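Protein GLB-12 (Caenorhabditis elegans, PDB 4BJA) binds heme as a member of the globin family and probably acts in redox signalling, with oxygen binding as a possible further role. Local coordinates at residues A[53-61]-A[148-159]; A[99-107]-A[192-203]. The protein carries 1 engineered substitution. All blocks are in the same frame, centred on the assembly; numbering follows the deposited sequence.

Both contacts are helix crossings of one globin fold, and their segments alternate along the chain: 53-61, 99-107, 148-159, 192-203. Their centres lie about 14 Å apart. The two crossings touch where helix 144-160 packs on helix 185-214: Ile149 CB meets Ile200 CG1 at 3.6 Å, and Ile157 CD1 lies 3.7 Å from Trp192 CB. Each also borders the heme, whose iron has His92 and His127 as axial ligands. In contact 1 the side chain of Phe58 comes within about 4 Å of that of His92, whereas in contact 2 the side chain of Met203 comes equally near, about 4 Å, to that of His127.

Contact 1: residues A[53-61]-A[148-159]; sequences IVGLIFLDI and VINVFIERLIPF. With HEM (protoporphyrin IX containing Fe), chain B.
Ile57 holds CG2 trans to its own amide nitrogen, which sets that methyl over the centre of the Phe152 ring; Phe152 answers with CG trans to its carbonyl carbon (chi1 -79°), a turn that carries the ring in among Val54, Ile57, Phe58 and Ile61. The CH-pi contact is almost straight down the ring normal, with CG2 of Ile57 3.5 Å from the centroid of Phe152. A branched aliphatic suits this place because its two arms do separate work: CG2 also touches Val151 CG1 at 3.8 Å, while CG1 and CD1 run past Arg155 CB toward Leu156. Phe152 then offers its rim to Phe58 in an offset edge-to-face pair, planes at 64°, closest where Phe152 CZ stands 3.6 Å from Phe58 CE2. Each of Ile57 and Phe152 is a knob among four residues of the opposite helix, so this crossing of helices 50-65 and 144-160 in the globin fold interlocks from both sides. The Phe58 ring also meets that of the axial ligand His92, the two planes steeply inclined, and Phe96 stacks on Phe152. Beyond the rings, Ile61 CG1 sits 3.7 Å from Val151 CB, and Ile53 CG2 meets Leu156 CD2 at 3.8 Å. Toward the heme, Val148 CB lies 3.5 Å from the vinyl carbon CBB. Nearer the surface, Arg155, in one of its two conformers, bends at chi2 and chi3 to grip Asp60 side-on: NH2 reaches OD2 at 2.6 Å, and NE reaches the same oxygen at 2.7 Å. Carboxylate and guanidinium are nearly coplanar, 27° apart, though both hydrogen bonds are clearly bent. OD1 of Asp60 pairs with Arg80. An alanine in place of Asp60 has no carboxylate, so the Arg155 guanidinium is likely to be less firmly placed, and Arg80 to miss an anionic partner.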
loop_
_atom_site.group_PDB
_atom_site.type_symbol
_atom_site.label_atom_id
_atom_site.label_comp_id
_atom_site.label_asym_id
_atom_site.label_seq_id
_atom_site.Cartn_x
_atom_site.Cartn_y
_atom_site.Cartn_z
ATOM N N ILE A 53 27.799 4.477 -3.561
ATOM C CA ILE A 53 26.714 5.079 -4.335
ATOM C C ILE A 53 25.661 5.722 -3.402
ATOM O O ILE A 53 25.200 6.864 -3.635
ATOM C CB ILE A 53 26.060 4.051 -5.325
ATOM C CG1 ILE A 53 27.078 3.654 -6.419
ATOM C CG2 ILE A 53 24.836 4.667 -5.932
ATOM C CD1 ILE A 53 26.681 2.378 -7.280
ATOM N N VAL A 54 25.287 5.013 -2.335
ATOM C CA VAL A 54 24.364 5.555 -1.382
ATOM C C VAL A 54 24.911 6.875 -0.796
ATOM O O VAL A 54 24.189 7.844 -0.681
ATOM C CB VAL A 54 24.059 4.536 -0.255
ATOM C CG1 VAL A 54 23.296 5.182 0.908
ATOM C CG2 VAL A 54 23.289 3.327 -0.856
ATOM N N GLY A 55 26.202 6.866 -0.421
ATOM C CA GLY A 55 26.879 8.072 0.081
ATOM C C GLY A 55 26.789 9.229 -0.924
ATOM O O GLY A 55 26.445 10.330 -0.548
ATOM N N LEU A 56 27.058 8.958 -2.209
ATOM C CA LEU A 56 27.077 10.026 -3.256
ATOM C C LEU A 56 25.681 10.620 -3.405
ATOM O O LEU A 56 25.512 11.831 -3.592
ATOM C CB LEU A 56 27.489 9.427 -4.589
ATOM C CG LEU A 56 28.986 9.094 -4.630
ATOM C CD1 LEU A 56 29.354 8.535 -5.983
ATOM C CD2 LEU A 56 29.799 10.360 -4.328
ATOM N N ILE A 57 24.671 9.747 -3.348
ATOM C CA ILE A 57 23.298 10.210 -3.483
ATOM C C ILE A 57 22.874 11.050 -2.256
ATOM O O ILE A 57 22.237 12.090 -2.407
ATOM C CB ILE A 57 22.322 9.045 -3.816
ATOM C CG1 ILE A 57 22.690 8.458 -5.192
ATOM C CG2 ILE A 57 20.803 9.541 -3.772
ATOM C CD1 ILE A 57 22.011 7.161 -5.564
ATOM N N PHE A 58 23.224 10.627 -1.034
ATOM C CA PHE A 58 22.946 11.444 0.119
ATOM C C PHE A 58 23.706 12.775 0.063
ATOM O O PHE A 58 23.183 13.779 0.520
ATOM C CB PHE A 58 23.214 10.693 1.444
ATOM C CG PHE A 58 21.991 10.017 1.941
ATOM C CD1 PHE A 58 20.975 10.761 2.535
ATOM C CD2 PHE A 58 21.820 8.640 1.725
ATOM C CE1 PHE A 58 19.786 10.120 3.020
ATOM C CE2 PHE A 58 20.633 8.009 2.187
ATOM C CZ PHE A 58 19.646 8.734 2.818
ATOM N N LEU A 59 24.915 12.770 -0.488
ATOM C CA LEU A 59 25.629 14.064 -0.639
ATOM C C LEU A 59 24.819 14.978 -1.571
ATOM O O LEU A 59 24.571 16.137 -1.244
ATOM C CB LEU A 59 27.046 13.869 -1.151
ATOM C CG LEU A 59 28.047 13.296 -0.133
ATOM C CD1 LEU A 59 29.360 12.929 -0.816
ATOM C CD2 LEU A 59 28.299 14.260 1.025
ATOM N N ASP A 60 24.341 14.453 -2.699
ATOM C CA ASP A 60 23.431 15.273 -3.539
ATOM C C ASP A 60 22.158 15.734 -2.812
ATOM O O ASP A 60 21.751 16.864 -2.920
ATOM C CB ASP A 60 23.021 14.492 -4.784
ATOM C CG ASP A 60 24.152 14.312 -5.759
ATOM O OD1 ASP A 60 25.243 14.882 -5.558
ATOM O OD2 ASP A 60 23.943 13.578 -6.764
ATOM N N ILE A 61 21.511 14.849 -2.053
ATOM C CA ILE A 61 20.321 15.231 -1.326
ATOM C C ILE A 61 20.544 16.443 -0.401
ATOM O O ILE A 61 19.773 17.422 -0.438
ATOM C CB ILE A 61 19.814 14.054 -0.467
ATOM C CG1 ILE A 61 19.207 12.983 -1.410
ATOM C CG2 ILE A 61 18.754 14.545 0.542
ATOM C CD1 ILE A 61 18.942 11.626 -0.690
ATOM N N VAL A 148 13.656 12.095 -0.201
ATOM C CA VAL A 148 14.901 11.325 -0.221
ATOM C C VAL A 148 14.824 10.235 -1.269
ATOM O O VAL A 148 15.753 10.044 -2.103
ATOM C CB VAL A 148 15.163 10.712 1.187
ATOM C CG1 VAL A 148 16.279 9.685 1.141
ATOM C CG2 VAL A 148 15.547 11.857 2.199
ATOM N N ILE A 149 13.748 9.436 -1.207
ATOM C CA ILE A 149 13.671 8.283 -2.118
ATOM C C ILE A 149 13.534 8.733 -3.561
ATOM O O ILE A 149 14.067 8.091 -4.439
ATOM C CB ILE A 149 12.583 7.288 -1.714
ATOM C CG1 ILE A 149 13.020 6.688 -0.394
ATOM C CG2 ILE A 149 12.395 6.226 -2.835
ATOM C CD1 ILE A 149 14.136 5.710 -0.521
ATOM N N ASN A 150 12.897 9.887 -3.796
ATOM C CA ASN A 150 12.835 10.374 -5.185
ATOM C C ASN A 150 14.219 10.653 -5.777
ATOM O O ASN A 150 14.429 10.458 -6.985
ATOM C CB ASN A 150 11.967 11.623 -5.265
ATOM C CG ASN A 150 10.529 11.301 -5.316
ATOM O OD1 ASN A 150 10.162 10.125 -5.448
ATOM N ND2 ASN A 150 9.680 12.324 -5.282
ATOM N N VAL A 151 15.170 11.100 -4.941
ATOM C CA VAL A 151 16.525 11.292 -5.469
ATOM C C VAL A 151 17.140 9.941 -5.806
ATOM O O VAL A 151 17.852 9.809 -6.823
ATOM C CB VAL A 151 17.406 12.169 -4.547
ATOM C CG1 VAL A 151 18.825 12.405 -5.218
ATOM C CG2 VAL A 151 16.694 13.513 -4.276
ATOM N N PHE A 152 16.855 8.918 -4.968
ATOM C CA PHE A 152 17.257 7.583 -5.344
ATOM C C PHE A 152 16.636 7.099 -6.649
ATOM O O PHE A 152 17.316 6.485 -7.461
ATOM C CB PHE A 152 17.014 6.614 -4.188
ATOM C CG PHE A 152 18.087 6.709 -3.154
ATOM C CD1 PHE A 152 19.266 5.922 -3.279
ATOM C CD2 PHE A 152 17.958 7.622 -2.108
ATOM C CE1 PHE A 152 20.288 6.042 -2.327
ATOM C CE2 PHE A 152 18.987 7.773 -1.136
ATOM C CZ PHE A 152 20.151 6.975 -1.259
ATOM N N ILE A 153 15.356 7.375 -6.846
ATOM C CA ILE A 153 14.712 7.001 -8.112
ATOM C C ILE A 153 15.450 7.640 -9.308
ATOM O O ILE A 153 15.702 6.976 -10.349
ATOM C CB ILE A 153 13.229 7.393 -8.080
ATOM C CG1 ILE A 153 12.474 6.443 -7.115
ATOM C CG2 ILE A 153 12.611 7.292 -9.497
ATOM C CD1 ILE A 153 11.065 6.869 -6.767
ATOM N N GLU A 154 15.816 8.912 -9.176
ATOM C CA GLU A 154 16.479 9.600 -10.290
ATOM C C GLU A 154 17.946 9.188 -10.494
ATOM O O GLU A 154 18.434 9.146 -11.608
ATOM C CB GLU A 154 16.416 11.135 -10.014
ATOM C CG GLU A 154 15.007 11.698 -10.022
ATOM C CD GLU A 154 14.138 11.203 -11.248
ATOM O OE1 GLU A 154 14.486 11.449 -12.435
ATOM O OE2 GLU A 154 13.092 10.559 -11.015
ATOM N N ARG A 155 18.651 8.905 -9.390
ATOM C CA ARG A 155 20.103 8.696 -9.394
ATOM C C ARG A 155 20.541 7.231 -9.277
ATOM O O ARG A 155 21.496 6.813 -9.922
ATOM C CB ARG A 155 20.736 9.498 -8.249
ATOM C CG ARG A 155 20.515 11.013 -8.323
ATOM C CD ARG A 155 21.572 11.680 -9.199
ATOM N NE ARG A 155 22.833 11.866 -8.479
ATOM C CZ ARG A 155 24.028 11.472 -8.917
ATOM N NH1 ARG A 155 24.151 10.869 -10.092
ATOM N NH2 ARG A 155 25.105 11.695 -8.179
ATOM N N LEU A 156 19.854 6.440 -8.446
ATOM C CA LEU A 156 20.272 5.037 -8.289
ATOM C C LEU A 156 19.889 4.189 -9.485
ATOM O O LEU A 156 20.691 3.333 -9.908
ATOM C CB LEU A 156 19.592 4.483 -7.043
ATOM C CG LEU A 156 20.210 3.282 -6.317
ATOM C CD1 LEU A 156 19.244 2.297 -5.679
ATOM C CD2 LEU A 156 21.633 2.752 -6.635
ATOM N N ILE A 157 18.709 4.437 -10.062
ATOM C CA ILE A 157 18.217 3.555 -11.132
ATOM C C ILE A 157 19.152 3.507 -12.363
ATOM O O ILE A 157 19.412 2.435 -12.904
ATOM C CB ILE A 157 16.742 3.854 -11.512
ATOM C CG1 ILE A 157 15.873 3.479 -10.309
ATOM C CG2 ILE A 157 16.349 3.081 -12.836
ATOM C CD1 ILE A 157 14.386 3.713 -10.503
ATOM N N PRO A 158 19.705 4.651 -12.800
ATOM C CA PRO A 158 20.676 4.536 -13.897
ATOM C C PRO A 158 21.923 3.715 -13.594
ATOM O O PRO A 158 22.474 3.123 -14.539
ATOM C CB PRO A 158 21.052 6.011 -14.173
ATOM C CG PRO A 158 19.827 6.764 -13.821
ATOM C CD PRO A 158 19.269 6.047 -12.603
ATOM N N PHE A 159 22.389 3.650 -12.329
ATOM C CA PHE A 159 23.457 2.700 -11.976
ATOM C C PHE A 159 22.939 1.255 -12.094
ATOM O O PHE A 159 23.648 0.371 -12.611
ATOM C CB PHE A 159 23.976 2.932 -10.546
ATOM C CG PHE A 159 24.756 4.202 -10.382
ATOM C CD1 PHE A 159 26.046 4.300 -10.916
ATOM C CD2 PHE A 159 24.240 5.269 -9.685
ATOM C CE1 PHE A 159 26.795 5.484 -10.775
ATOM C CE2 PHE A 159 24.986 6.470 -9.545
ATOM C CZ PHE A 159 26.255 6.557 -10.093
HETATM C CHA HEM B . 17.832 6.559 11.402
HETATM C CHB HEM B . 16.578 4.671 7.123
HETATM C CHC HEM B . 14.818 8.930 5.754
HETATM C CHD HEM B . 16.773 10.961 9.659
HETATM C C1A HEM B . 17.590 5.692 10.392
HETATM C C2A HEM B . 17.802 4.257 10.448
HETATM C C3A HEM B . 17.447 3.766 9.248
HETATM C C4A HEM B . 17.016 4.864 8.411
HETATM C CMA HEM B . 17.488 2.295 8.751
HETATM C CAA HEM B . 18.321 3.485 11.706
HETATM C CBA HEM B . 17.276 2.482 12.214
HETATM C CGA HEM B . 16.093 3.246 12.614
HETATM O O1A HEM B . 16.255 4.255 13.356
HETATM O O2A HEM B . 15.000 2.851 12.131
HETATM C C1B HEM B . 15.945 5.667 6.440
HETATM C C2B HEM B . 15.221 5.484 5.188
HETATM C C3B HEM B . 14.738 6.638 4.826
HETATM C C4B HEM B . 15.139 7.612 5.809
HETATM C CMB HEM B . 15.049 4.142 4.458
HETATM C CAB HEM B . 13.865 6.863 3.562
HETATM C CBB HEM B . 13.776 8.065 3.047
HETATM C C1C HEM B . 15.177 9.840 6.690
HETATM C C2C HEM B . 14.883 11.250 6.635
HETATM C C3C HEM B . 15.408 11.813 7.709
HETATM C C4C HEM B . 16.091 10.793 8.473
HETATM C CMC HEM B . 14.056 11.932 5.519
HETATM C CAC HEM B . 15.320 13.322 8.035
HETATM C CBC HEM B . 15.408 13.669 9.307
HETATM C C1D HEM B . 17.296 9.985 10.428
HETATM C C2D HEM B . 18.129 10.202 11.573
HETATM C C3D HEM B . 18.445 8.843 12.110
HETATM C C4D HEM B . 17.771 7.919 11.242
HETATM C CMD HEM B . 18.621 11.542 12.167
HETATM C CAD HEM B . 19.338 8.506 13.319
HETATM C CBD HEM B . 20.693 8.058 12.746
HETATM C CGD HEM B . 21.510 9.158 12.074
HETATM O O1D HEM B . 21.327 10.364 12.346
HETATM O O2D HEM B . 22.379 8.803 11.266
HETATM N NA HEM B . 17.117 6.045 9.122
HETATM N NB HEM B . 15.884 7.006 6.815
HETATM N NC HEM B . 15.917 9.608 7.830
HETATM N ND HEM B . 17.112 8.609 10.250
HETATM FE FE HEM B . 16.535 7.806 8.516
#

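Contact 2: residues A[99-107]-A[192-203]; sequences FMEQLTSML and WKKFLNTVISQM. With HEM (protoporphyrin IX containing Fe), chain B.
Phe195 enters helix 99-107 edge-first, as a knob among Met100, Leu103, Thr104 and Leu107, a single knob in a hole between helices 87-108 and 185-214 of the globin fold. The axes of the two segments come no nearer than 13.0 Å, so long side chains are needed to span the interval, and a phenylalanine extends far enough. With CG trans to its amide nitrogen (chi1 168°), the ring reaches out to the other helix. Leu103 comes head-on from there and sets CD2 at the ring edge, 3.6 Å from Phe195 CZ. Met100, taken in one of its two conformers, bends at chi2 and chi3 and brings CE to the same rim; the flexible thioether also places its sulfur in an oblique Met-aromatic contact. Leu107 crosses the ring at a slant, with CD1 3.5 Å from Phe195 CE1. Next along, Thr104 stands at about a right angle to Trp192 and turns CG2 toward it, 4.0 Å from CH2. That leaves OG1 facing its own helix, where it bonds to Met100 O at 2.9 Å; Arg41 is a further partner of this hydroxyl. The indole NE1 of Trp192 bonds to Thr43, while the six-membered ring meets Thr104 and Met100. At the heme end the Phe99 ring slides alongside Val199, with CZ 4.2 Å from CG1, and carries the heme methyl CMB over one face, offset toward the rim. In the conformer described, Met203 SD approaches that ring obliquely, 5.4 Å from the Phe99 centroid, while its methyl CE rests 3.6 Å from heme C3B.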
loop_
_atom_site.group_PDB
_atom_site.type_symbol
_atom_site.label_atom_id
_atom_site.label_comp_id
_atom_site.label_asym_id
_atom_site.label_seq_id
_atom_site.Cartn_x
_atom_site.Cartn_y
_atom_site.Cartn_z
ATOM N N PHE A 99 19.739 -1.087 5.415
ATOM C CA PHE A 99 18.284 -1.267 5.245
ATOM C C PHE A 99 17.975 -1.769 3.848
ATOM O O PHE A 99 17.168 -2.697 3.708
ATOM C CB PHE A 99 17.614 0.085 5.516
ATOM C CG PHE A 99 16.172 0.186 5.101
ATOM C CD1 PHE A 99 15.816 0.606 3.814
ATOM C CD2 PHE A 99 15.166 -0.029 6.046
ATOM C CE1 PHE A 99 14.479 0.754 3.464
ATOM C CE2 PHE A 99 13.829 0.153 5.710
ATOM C CZ PHE A 99 13.480 0.520 4.410
ATOM N N MET A 100 18.584 -1.176 2.813
ATOM C CA MET A 100 18.361 -1.643 1.441
ATOM C C MET A 100 18.947 -3.037 1.182
ATOM O O MET A 100 18.376 -3.830 0.455
ATOM C CB MET A 100 18.911 -0.614 0.436
ATOM C CG MET A 100 18.091 0.692 0.464
ATOM S SD MET A 100 16.423 0.399 -0.147
ATOM C CE MET A 100 16.886 -0.876 -1.335
ATOM N N GLU A 101 20.100 -3.318 1.787
ATOM C CA GLU A 101 20.755 -4.615 1.665
ATOM C C GLU A 101 19.813 -5.693 2.234
ATOM O O GLU A 101 19.557 -6.724 1.621
ATOM C CB GLU A 101 22.055 -4.613 2.465
ATOM C CG GLU A 101 22.723 -5.983 2.599
ATOM C CD GLU A 101 23.120 -6.648 1.264
ATOM O OE1 GLU A 101 23.124 -6.032 0.156
ATOM O OE2 GLU A 101 23.477 -7.846 1.327
ATOM N N GLN A 102 19.307 -5.432 3.418
ATOM C CA GLN A 102 18.468 -6.431 4.116
ATOM C C GLN A 102 17.149 -6.578 3.388
ATOM O O GLN A 102 16.615 -7.706 3.198
ATOM C CB GLN A 102 18.114 -5.900 5.485
ATOM C CG GLN A 102 19.147 -5.807 6.551
ATOM C CD GLN A 102 18.470 -5.221 7.803
ATOM O OE1 GLN A 102 18.541 -4.009 8.075
ATOM N NE2 GLN A 102 17.707 -6.065 8.495
ATOM N N LEU A 103 16.570 -5.433 3.020
ATOM C CA LEU A 103 15.230 -5.444 2.398
ATOM C C LEU A 103 15.297 -6.191 1.047
ATOM O O LEU A 103 14.440 -7.047 0.763
ATOM C CB LEU A 103 14.726 -3.981 2.236
ATOM C CG LEU A 103 13.387 -3.695 1.627
ATOM C CD1 LEU A 103 12.266 -4.580 2.280
ATOM C CD2 LEU A 103 13.139 -2.175 1.846
ATOM N N THR A 104 16.306 -5.910 0.222
ATOM C CA THR A 104 16.387 -6.579 -1.095
ATOM C C THR A 104 16.676 -8.080 -0.909
ATOM O O THR A 104 16.158 -8.902 -1.648
ATOM C CB THR A 104 17.416 -5.999 -2.048
ATOM O OG1 THR A 104 18.725 -6.016 -1.447
ATOM C CG2 THR A 104 17.029 -4.569 -2.496
ATOM N N SER A 105 17.471 -8.414 0.091
ATOM C CA SER A 105 17.761 -9.844 0.395
ATOM C C SER A 105 16.470 -10.551 0.857
ATOM O O SER A 105 16.177 -11.667 0.431
ATOM C CB SER A 105 18.842 -9.943 1.491
ATOM O OG SER A 105 19.122 -11.325 1.748
ATOM N N MET A 106 15.726 -9.918 1.747
ATOM C CA MET A 106 14.505 -10.551 2.249
ATOM C C MET A 106 13.531 -10.760 1.131
ATOM O O MET A 106 12.858 -11.799 1.091
ATOM C CB MET A 106 13.869 -9.778 3.399
ATOM C CG MET A 106 14.616 -9.979 4.767
ATOM S SD MET A 106 13.730 -9.251 6.112
ATOM C CE MET A 106 14.095 -7.566 5.836
ATOM N N LEU A 107 13.378 -9.759 0.249
ATOM C CA LEU A 107 12.419 -9.829 -0.841
ATOM C C LEU A 107 12.861 -10.823 -1.885
ATOM O O LEU A 107 12.062 -11.646 -2.342
ATOM C CB LEU A 107 12.236 -8.453 -1.503
ATOM C CG LEU A 107 11.497 -7.466 -0.586
ATOM C CD1 LEU A 107 11.520 -6.071 -1.249
ATOM C CD2 LEU A 107 10.050 -7.886 -0.238
ATOM N N TRP A 192 12.130 -1.115 -9.971
ATOM C CA TRP A 192 12.715 -0.315 -8.916
ATOM C C TRP A 192 11.784 0.828 -8.555
ATOM O O TRP A 192 11.682 1.216 -7.388
ATOM C CB TRP A 192 14.151 0.170 -9.314
ATOM C CG TRP A 192 15.153 -0.839 -8.902
ATOM C CD1 TRP A 192 15.638 -1.873 -9.656
ATOM C CD2 TRP A 192 15.745 -0.971 -7.610
ATOM N NE1 TRP A 192 16.517 -2.629 -8.916
ATOM C CE2 TRP A 192 16.610 -2.089 -7.655
ATOM C CE3 TRP A 192 15.659 -0.229 -6.426
ATOM C CZ2 TRP A 192 17.373 -2.489 -6.544
ATOM C CZ3 TRP A 192 16.422 -0.621 -5.332
ATOM C CH2 TRP A 192 17.254 -1.754 -5.393
ATOM N N LYS A 193 11.095 1.398 -9.540
ATOM C CA LYS A 193 10.098 2.432 -9.191
ATOM C C LYS A 193 8.969 1.869 -8.322
ATOM O O LYS A 193 8.579 2.510 -7.362
ATOM C CB LYS A 193 9.554 3.166 -10.413
ATOM C CG LYS A 193 10.620 4.099 -11.019
ATOM C CD LYS A 193 10.060 4.846 -12.230
ATOM C CE LYS A 193 11.106 5.766 -12.851
ATOM N NZ LYS A 193 10.624 6.339 -14.197
ATOM N N LYS A 194 8.437 0.685 -8.679
ATOM C CA LYS A 194 7.369 0.104 -7.833
ATOM C C LYS A 194 7.861 -0.166 -6.427
ATOM O O LYS A 194 7.175 0.151 -5.454
ATOM C CB LYS A 194 6.817 -1.171 -8.443
ATOM C CG LYS A 194 6.006 -0.868 -9.696
ATOM C CD LYS A 194 5.311 -2.168 -10.205
ATOM C CE LYS A 194 6.265 -3.355 -10.409
ATOM N NZ LYS A 194 5.529 -4.652 -10.778
ATOM N N PHE A 195 9.074 -0.724 -6.333
ATOM C CA PHE A 195 9.660 -1.039 -5.075
ATOM C C PHE A 195 9.863 0.228 -4.232
ATOM O O PHE A 195 9.426 0.320 -3.065
ATOM C CB PHE A 195 11.008 -1.798 -5.303
ATOM C CG PHE A 195 11.850 -1.942 -4.064
ATOM C CD1 PHE A 195 11.340 -2.561 -2.909
ATOM C CD2 PHE A 195 13.162 -1.438 -4.036
ATOM C CE1 PHE A 195 12.100 -2.687 -1.736
ATOM C CE2 PHE A 195 13.924 -1.548 -2.855
ATOM C CZ PHE A 195 13.401 -2.187 -1.705
ATOM N N LEU A 196 10.557 1.208 -4.799
ATOM C CA LEU A 196 10.918 2.391 -4.012
ATOM C C LEU A 196 9.667 3.212 -3.639
ATOM O O LEU A 196 9.602 3.797 -2.537
ATOM C CB LEU A 196 11.953 3.206 -4.776
ATOM C CG LEU A 196 13.336 2.544 -4.824
ATOM C CD1 LEU A 196 14.220 3.397 -5.680
ATOM C CD2 LEU A 196 13.949 2.417 -3.456
ATOM N N ASN A 197 8.673 3.265 -4.534
ATOM C CA ASN A 197 7.403 3.905 -4.193
ATOM C C ASN A 197 6.648 3.201 -3.067
ATOM O O ASN A 197 6.013 3.843 -2.241
ATOM C CB ASN A 197 6.531 4.081 -5.446
ATOM C CG ASN A 197 7.049 5.263 -6.290
ATOM O OD1 ASN A 197 7.302 6.327 -5.735
ATOM N ND2 ASN A 197 7.183 5.098 -7.572
ATOM N N THR A 198 6.765 1.886 -3.027
ATOM C CA THR A 198 6.149 1.133 -1.931
ATOM C C THR A 198 6.914 1.393 -0.621
ATOM O O THR A 198 6.294 1.482 0.436
ATOM C CB THR A 198 6.089 -0.383 -2.252
ATOM O OG1 THR A 198 5.352 -0.538 -3.481
ATOM C CG2 THR A 198 5.381 -1.147 -1.155
ATOM N N VAL A 199 8.251 1.534 -0.689
ATOM C CA VAL A 199 8.970 1.907 0.515
ATOM C C VAL A 199 8.500 3.283 1.016
ATOM O O VAL A 199 8.199 3.471 2.200
ATOM C CB VAL A 199 10.493 1.893 0.277
ATOM C CG1 VAL A 199 11.208 2.499 1.486
ATOM C CG2 VAL A 199 10.954 0.398 -0.002
ATOM N N ILE A 200 8.358 4.237 0.099
ATOM C CA ILE A 200 7.847 5.561 0.507
ATOM C C ILE A 200 6.471 5.449 1.155
ATOM O O ILE A 200 6.241 5.997 2.223
ATOM C CB ILE A 200 7.703 6.505 -0.692
ATOM C CG1 ILE A 200 9.084 6.829 -1.254
ATOM C CG2 ILE A 200 7.029 7.835 -0.217
ATOM C CD1 ILE A 200 9.042 7.533 -2.663
ATOM N N SER A 201 5.543 4.736 0.513
ATOM C CA SER A 201 4.181 4.719 1.049
ATOM C C SER A 201 4.145 4.057 2.441
ATOM O O SER A 201 3.455 4.556 3.334
ATOM C CB SER A 201 3.235 4.044 0.094
ATOM O OG SER A 201 3.499 2.679 0.072
ATOM N N GLN A 202 4.898 2.962 2.630
ATOM C CA GLN A 202 4.818 2.257 3.918
ATOM C C GLN A 202 5.558 2.988 5.023
ATOM O O GLN A 202 5.105 2.987 6.182
ATOM C CB GLN A 202 5.315 0.822 3.753
ATOM C CG GLN A 202 4.401 0.069 2.783
ATOM C CD GLN A 202 2.940 0.142 3.241
ATOM O OE1 GLN A 202 2.592 -0.402 4.281
ATOM N NE2 GLN A 202 2.093 0.879 2.491
ATOM N N MET A 203 6.664 3.664 4.679
ATOM C CA MET A 203 7.299 4.482 5.710
ATOM C C MET A 203 6.438 5.674 6.042
ATOM O O MET A 203 6.313 6.020 7.212
ATOM C CB MET A 203 8.692 4.915 5.307
ATOM C CG MET A 203 9.653 3.761 5.291
ATOM S SD MET A 203 11.240 4.350 4.736
ATOM C CE MET A 203 11.783 5.202 6.200
HETATM C CHA HEM B . 17.832 6.559 11.402
HETATM C CHB HEM B . 16.578 4.671 7.123
HETATM C CHC HEM B . 14.818 8.930 5.754
HETATM C CHD HEM B . 16.773 10.961 9.659
HETATM C C1A HEM B . 17.590 5.692 10.392
HETATM C C2A HEM B . 17.802 4.257 10.448
HETATM C C3A HEM B . 17.447 3.766 9.248
HETATM C C4A HEM B . 17.016 4.864 8.411
HETATM C CMA HEM B . 17.488 2.295 8.751
HETATM C CAA HEM B . 18.321 3.485 11.706
HETATM C CBA HEM B . 17.276 2.482 12.214
HETATM C CGA HEM B . 16.093 3.246 12.614
HETATM O O1A HEM B . 16.255 4.255 13.356
HETATM O O2A HEM B . 15.000 2.851 12.131
HETATM C C1B HEM B . 15.945 5.667 6.440
HETATM C C2B HEM B . 15.221 5.484 5.188
HETATM C C3B HEM B . 14.738 6.638 4.826
HETATM C C4B HEM B . 15.139 7.612 5.809
HETATM C CMB HEM B . 15.049 4.142 4.458
HETATM C CAB HEM B . 13.865 6.863 3.562
HETATM C CBB HEM B . 13.776 8.065 3.047
HETATM C C1C HEM B . 15.177 9.840 6.690
HETATM C C2C HEM B . 14.883 11.250 6.635
HETATM C C3C HEM B . 15.408 11.813 7.709
HETATM C C4C HEM B . 16.091 10.793 8.473
HETATM C CMC HEM B . 14.056 11.932 5.519
HETATM C CAC HEM B . 15.320 13.322 8.035
HETATM C CBC HEM B . 15.408 13.669 9.307
HETATM C C1D HEM B . 17.296 9.985 10.428
HETATM C C2D HEM B . 18.129 10.202 11.573
HETATM C C3D HEM B . 18.445 8.843 12.110
HETATM C C4D HEM B . 17.771 7.919 11.242
HETATM C CMD HEM B . 18.621 11.542 12.167
HETATM C CAD HEM B . 19.338 8.506 13.319
HETATM C CBD HEM B . 20.693 8.058 12.746
HETATM C CGD HEM B . 21.510 9.158 12.074
HETATM O O1D HEM B . 21.327 10.364 12.346
HETATM O O2D HEM B . 22.379 8.803 11.266
HETATM N NA HEM B . 17.117 6.045 9.122
HETATM N NB HEM B . 15.884 7.006 6.815
HETATM N NC HEM B . 15.917 9.608 7.830
HETATM N ND HEM B . 17.112 8.609 10.250
HETATM FE FE HEM B . 16.535 7.806 8.516
#